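PDB 3CTW: RcdA from Caulobacter vibrioides, which probably serves as a protein-binding factor that helps deliver a cell-cycle regulator to the ClpXP protease for degradation in Caulobacter. Local coordinates for residues T29-Y43 with L122-V136. Residues are numbered along the deposited sequence; the frame is centred on the assembly and turned at random.
Sequences TFEEGMQLVEETAAY and LMNLLQRSERLYERV. With EDO (1,2-ethanediol), chain G.
Leu122 meets the ring of Tyr43 through its CD2, 3.7 Å from Tyr43 CE2, while the phenol oxygen at the far end of that ring is hydrogen-bonded to Asp51. One turn on, Leu125 is a knob in the hole formed by Leu36, Glu39, Thr40 and Tyr43; its two methyls divide the work, CD1 lying 3.7 Å from Tyr43 CD2 and CD2 turning to Thr40 and Leu36. Thr40 keeps its own hydroxyl satisfied by donating to Leu36 O.

Arg128 bends at chi3 (64°) and brings its guanidinium end-on to Glu39: NH1 reaches OE2 at 2.8 Å and NH2 reaches OE1 at 2.9 Å. Both bonds lie near the guanidinium plane but come from above the carboxylate, the two planes being 49° apart. Leu36 CG lies over one face of the Arg128 guanidinium, toward its rim, a water meets NH2, and a bound ethanediol makes a weak bond to NH1. Beneath this salt bridge, Leu36 drops among Leu125, Arg128, Ser129 and Leu132, and Ser129 OG bonds to Arg73 of helix 57-88.

Leu132 points its CD2 tip to tip at Leu36 CD1 (3.7 Å) and also touches Gly33 CA, where no side chain intervenes; its CD1 lies against Glu32 and Thr29. Arg135, bent at chi2 and chi3, curls back to Glu32, with NH1 2.7 Å from OE2. Val136 closes the row against Thr29. Reciprocal knobs-into-holes packing between near-antiparallel helices (150°), backed by helix 57-88 and bordered along one edge by two salt bridges, is characteristic of an antiparallel helical bundle core.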
# COMPACT_ATOMS: atom_id res chain seq x y z
N THR A 29 3.07 -15.87 6.65
CA THR A 29 2.18 -15.26 5.66
C THR A 29 2.87 -14.17 4.82
O THR A 29 2.42 -13.84 3.73
CB THR A 29 0.87 -14.73 6.30
OG1 THR A 29 -0.01 -14.24 5.28
CG2 THR A 29 1.16 -13.62 7.22
N PHE A 30 3.97 -13.62 5.34
CA PHE A 30 4.83 -12.72 4.56
C PHE A 30 5.49 -13.47 3.40
O PHE A 30 5.61 -12.93 2.29
CB PHE A 30 5.92 -12.10 5.43
CG PHE A 30 6.78 -11.10 4.70
CD1 PHE A 30 6.37 -9.78 4.58
CD2 PHE A 30 8.00 -11.47 4.14
CE1 PHE A 30 7.15 -8.85 3.91
CE2 PHE A 30 8.77 -10.54 3.47
CZ PHE A 30 8.34 -9.23 3.35
N GLU A 31 5.95 -14.68 3.68
CA GLU A 31 6.62 -15.51 2.68
C GLU A 31 5.64 -15.95 1.61
O GLU A 31 6.00 -16.07 0.43
CB GLU A 31 7.26 -16.73 3.33
CG GLU A 31 8.35 -16.45 4.34
CD GLU A 31 8.85 -17.72 5.01
OE1 GLU A 31 8.81 -18.80 4.37
OE2 GLU A 31 9.28 -17.63 6.18
N GLU A 32 4.39 -16.18 2.01
CA GLU A 32 3.32 -16.55 1.09
C GLU A 32 2.96 -15.39 0.16
O GLU A 32 2.71 -15.59 -1.03
CB GLU A 32 2.07 -17.00 1.85
CG GLU A 32 0.94 -17.53 0.95
CD GLU A 32 -0.33 -17.85 1.72
OE1 GLU A 32 -1.22 -18.53 1.16
OE2 GLU A 32 -0.45 -17.41 2.88
N GLY A 33 2.98 -14.19 0.73
CA GLY A 33 2.65 -12.98 0.00
C GLY A 33 3.65 -12.63 -1.07
O GLY A 33 3.28 -12.27 -2.18
N MET A 34 4.92 -12.78 -0.73
CA MET A 34 5.99 -12.40 -1.62
C MET A 34 6.21 -13.42 -2.72
O MET A 34 6.56 -13.05 -3.84
CB MET A 34 7.27 -12.18 -0.83
CG MET A 34 7.10 -11.13 0.26
SD MET A 34 6.75 -9.46 -0.36
CE MET A 34 8.37 -8.97 -0.95
N GLN A 35 5.98 -14.70 -2.40
CA GLN A 35 6.13 -15.77 -3.39
C GLN A 35 5.00 -15.74 -4.43
O GLN A 35 5.22 -16.00 -5.62
CB GLN A 35 6.17 -17.13 -2.70
CG GLN A 35 6.46 -18.27 -3.66
CD GLN A 35 6.52 -19.60 -3.00
OE1 GLN A 35 6.07 -20.59 -3.57
NE2 GLN A 35 7.10 -19.65 -1.81
N LEU A 36 3.81 -15.38 -3.97
CA LEU A 36 2.66 -15.29 -4.84
C LEU A 36 2.83 -14.17 -5.87
O LEU A 36 2.51 -14.34 -7.05
CB LEU A 36 1.38 -15.08 -4.04
CG LEU A 36 0.17 -15.88 -4.55
CD1 LEU A 36 -0.86 -15.96 -3.44
CD2 LEU A 36 -0.44 -15.28 -5.82
N VAL A 37 3.37 -13.05 -5.41
CA VAL A 37 3.63 -11.91 -6.25
C VAL A 37 4.72 -12.23 -7.28
O VAL A 37 4.63 -11.81 -8.44
CB VAL A 37 4.02 -10.68 -5.40
CG1 VAL A 37 4.58 -9.56 -6.27
CG2 VAL A 37 2.81 -10.19 -4.60
N GLU A 38 5.72 -13.00 -6.86
CA GLU A 38 6.81 -13.36 -7.77
C GLU A 38 6.33 -14.34 -8.84
O GLU A 38 6.70 -14.22 -10.01
CB GLU A 38 8.02 -13.93 -7.04
CG GLU A 38 9.27 -13.90 -7.91
CD GLU A 38 10.50 -14.38 -7.18
OE1 GLU A 38 10.37 -15.39 -6.43
OE2 GLU A 38 11.57 -13.77 -7.35
N GLU A 39 5.47 -15.28 -8.45
CA GLU A 39 4.93 -16.25 -9.40
C GLU A 39 3.90 -15.63 -10.36
O GLU A 39 3.70 -16.13 -11.47
CB GLU A 39 4.32 -17.45 -8.67
CG GLU A 39 5.32 -18.36 -7.99
CD GLU A 39 4.66 -19.62 -7.43
OE1 GLU A 39 4.89 -19.93 -6.24
OE2 GLU A 39 3.90 -20.28 -8.16
N THR A 40 3.25 -14.56 -9.92
CA THR A 40 2.23 -13.90 -10.71
C THR A 40 2.85 -13.11 -11.86
O THR A 40 2.44 -13.25 -13.01
CB THR A 40 1.38 -12.99 -9.83
OG1 THR A 40 0.68 -13.81 -8.88
CG2 THR A 40 0.37 -12.21 -10.66
N ALA A 41 3.86 -12.31 -11.54
CA ALA A 41 4.54 -11.50 -12.53
C ALA A 41 5.30 -12.38 -13.51
O ALA A 41 5.45 -12.01 -14.67
CB ALA A 41 5.49 -10.52 -11.85
N ALA A 42 5.77 -13.53 -13.06
CA ALA A 42 6.44 -14.50 -13.93
C ALA A 42 5.46 -15.19 -14.89
O ALA A 42 5.80 -15.51 -16.03
CB ALA A 42 7.20 -15.54 -13.09
N TYR A 43 4.23 -15.38 -14.41
CA TYR A 43 3.19 -16.00 -15.20
C TYR A 43 2.59 -15.01 -16.21
O TYR A 43 2.51 -15.32 -17.40
CB TYR A 43 2.09 -16.56 -14.29
CG TYR A 43 0.90 -17.12 -15.03
CD1 TYR A 43 0.96 -18.36 -15.66
CD2 TYR A 43 -0.29 -16.40 -15.11
CE1 TYR A 43 -0.14 -18.87 -16.35
CE2 TYR A 43 -1.40 -16.90 -15.80
CZ TYR A 43 -1.31 -18.14 -16.41
OH TYR A 43 -2.39 -18.63 -17.10
N LEU A 122 -3.79 -19.04 -14.40
CA LEU A 122 -4.45 -17.86 -13.86
C LEU A 122 -5.45 -18.26 -12.79
O LEU A 122 -5.54 -17.62 -11.75
CB LEU A 122 -5.16 -17.08 -14.97
CG LEU A 122 -5.52 -15.58 -14.85
CD1 LEU A 122 -6.49 -15.26 -13.70
CD2 LEU A 122 -4.26 -14.77 -14.70
N MET A 123 -6.17 -19.35 -13.04
CA MET A 123 -7.15 -19.84 -12.10
C MET A 123 -6.52 -20.24 -10.77
O MET A 123 -7.10 -19.96 -9.72
CB MET A 123 -7.93 -21.00 -12.71
CG MET A 123 -9.21 -21.28 -11.97
SD MET A 123 -10.48 -20.08 -12.42
CE MET A 123 -11.03 -20.78 -13.99
N ASN A 124 -5.34 -20.86 -10.81
CA ASN A 124 -4.62 -21.28 -9.60
C ASN A 124 -4.18 -20.09 -8.74
O ASN A 124 -4.41 -20.05 -7.53
CB ASN A 124 -3.38 -22.11 -9.95
CG ASN A 124 -3.71 -23.49 -10.49
OD1 ASN A 124 -4.81 -24.01 -10.28
ND2 ASN A 124 -2.74 -24.10 -11.18
N LEU A 125 -3.52 -19.12 -9.37
CA LEU A 125 -3.00 -17.93 -8.70
C LEU A 125 -4.13 -17.09 -8.11
O LEU A 125 -3.95 -16.43 -7.09
CB LEU A 125 -2.19 -17.07 -9.66
CG LEU A 125 -0.91 -17.64 -10.25
CD1 LEU A 125 -0.48 -16.80 -11.41
CD2 LEU A 125 0.18 -17.73 -9.21
N LEU A 126 -5.29 -17.12 -8.75
CA LEU A 126 -6.44 -16.41 -8.26
C LEU A 126 -7.01 -17.05 -6.99
O LEU A 126 -7.42 -16.36 -6.06
CB LEU A 126 -7.51 -16.34 -9.35
CG LEU A 126 -8.60 -15.29 -9.23
CD1 LEU A 126 -8.08 -13.85 -9.14
CD2 LEU A 126 -9.51 -15.42 -10.44
N GLN A 127 -6.97 -18.38 -6.95
CA GLN A 127 -7.44 -19.14 -5.80
C GLN A 127 -6.46 -19.04 -4.62
O GLN A 127 -6.87 -19.06 -3.47
CB GLN A 127 -7.67 -20.60 -6.18
CG GLN A 127 -8.85 -20.80 -7.12
CD GLN A 127 -8.98 -22.23 -7.59
OE1 GLN A 127 -9.05 -22.50 -8.79
NE2 GLN A 127 -9.00 -23.16 -6.65
N ARG A 128 -5.17 -18.92 -4.94
CA ARG A 128 -4.13 -18.77 -3.91
C ARG A 128 -4.21 -17.38 -3.30
O ARG A 128 -4.06 -17.22 -2.08
CB ARG A 128 -2.72 -19.01 -4.47
CG ARG A 128 -2.44 -20.43 -4.95
CD ARG A 128 -1.18 -20.51 -5.81
NE ARG A 128 0.04 -20.15 -5.08
CZ ARG A 128 1.23 -19.96 -5.65
NH1 ARG A 128 1.38 -20.09 -6.96
NH2 ARG A 128 2.28 -19.64 -4.92
N SER A 129 -4.48 -16.38 -4.15
CA SER A 129 -4.59 -14.99 -3.71
C SER A 129 -5.79 -14.74 -2.81
O SER A 129 -5.75 -13.91 -1.91
CB SER A 129 -4.63 -14.03 -4.89
OG SER A 129 -5.79 -14.22 -5.69
N GLU A 130 -6.87 -15.47 -3.07
CA GLU A 130 -8.07 -15.38 -2.26
C GLU A 130 -7.81 -15.93 -0.87
O GLU A 130 -8.26 -15.35 0.11
CB GLU A 130 -9.22 -16.13 -2.93
CG GLU A 130 -9.87 -15.36 -4.07
CD GLU A 130 -10.84 -16.20 -4.86
OE1 GLU A 130 -11.32 -17.22 -4.31
OE2 GLU A 130 -11.11 -15.85 -6.03
N ARG A 131 -7.09 -17.05 -0.80
CA ARG A 131 -6.75 -17.68 0.48
C ARG A 131 -5.74 -16.86 1.26
O ARG A 131 -5.74 -16.85 2.49
CB ARG A 131 -6.25 -19.11 0.26
CG ARG A 131 -7.36 -20.11 0.22
CD ARG A 131 -6.83 -21.52 0.25
NE ARG A 131 -6.59 -22.04 -1.09
CZ ARG A 131 -5.42 -22.02 -1.72
NH1 ARG A 131 -4.34 -21.50 -1.13
NH2 ARG A 131 -5.33 -22.53 -2.93
N LEU A 132 -4.89 -16.15 0.52
CA LEU A 132 -3.91 -15.26 1.12
C LEU A 132 -4.57 -13.99 1.66
O LEU A 132 -4.19 -13.49 2.72
CB LEU A 132 -2.82 -14.91 0.10
CG LEU A 132 -1.80 -13.83 0.49
CD1 LEU A 132 -0.91 -14.26 1.64
CD2 LEU A 132 -0.97 -13.46 -0.72
N TYR A 133 -5.58 -13.51 0.94
CA TYR A 133 -6.27 -12.28 1.28
C TYR A 133 -7.00 -12.36 2.61
O TYR A 133 -6.81 -11.51 3.49
CB TYR A 133 -7.24 -11.89 0.17
CG TYR A 133 -7.86 -10.54 0.37
CD1 TYR A 133 -7.17 -9.38 0.02
CD2 TYR A 133 -9.13 -10.41 0.93
CE1 TYR A 133 -7.73 -8.13 0.21
CE2 TYR A 133 -9.70 -9.16 1.12
CZ TYR A 133 -8.99 -8.03 0.76
OH TYR A 133 -9.54 -6.78 0.95
N GLU A 134 -7.84 -13.38 2.77
CA GLU A 134 -8.61 -13.56 3.99
C GLU A 134 -7.72 -14.02 5.15
O GLU A 134 -8.03 -13.78 6.31
CB GLU A 134 -9.78 -14.53 3.78
CG GLU A 134 -9.43 -15.83 3.07
CD GLU A 134 -10.67 -16.57 2.59
OE1 GLU A 134 -11.80 -16.16 2.94
OE2 GLU A 134 -10.53 -17.58 1.86
N ARG A 135 -6.60 -14.64 4.81
CA ARG A 135 -5.59 -15.02 5.79
C ARG A 135 -4.98 -13.75 6.37
O ARG A 135 -4.66 -13.70 7.56
CB ARG A 135 -4.49 -15.83 5.11
CG ARG A 135 -3.66 -16.66 6.03
CD ARG A 135 -4.16 -18.10 6.08
NE ARG A 135 -4.36 -18.71 4.76
CZ ARG A 135 -3.39 -19.13 3.95
NH1 ARG A 135 -2.12 -19.00 4.30
NH2 ARG A 135 -3.68 -19.67 2.77
N VAL A 136 -4.81 -12.74 5.53
CA VAL A 136 -4.31 -11.45 5.98
C VAL A 136 -5.41 -10.63 6.68
O VAL A 136 -5.16 -10.01 7.71
CB VAL A 136 -3.69 -10.64 4.82
CG1 VAL A 136 -3.46 -9.19 5.21
CG2 VAL A 136 -2.38 -11.30 4.38
C1 EDO G . -0.22 -21.00 -10.87
O1 EDO G . -0.18 -21.70 -9.60
C2 EDO G . 0.52 -21.75 -11.98
O2 EDO G . 1.71 -21.03 -12.33
O HOH W 1 2.56 -18.90 -1.92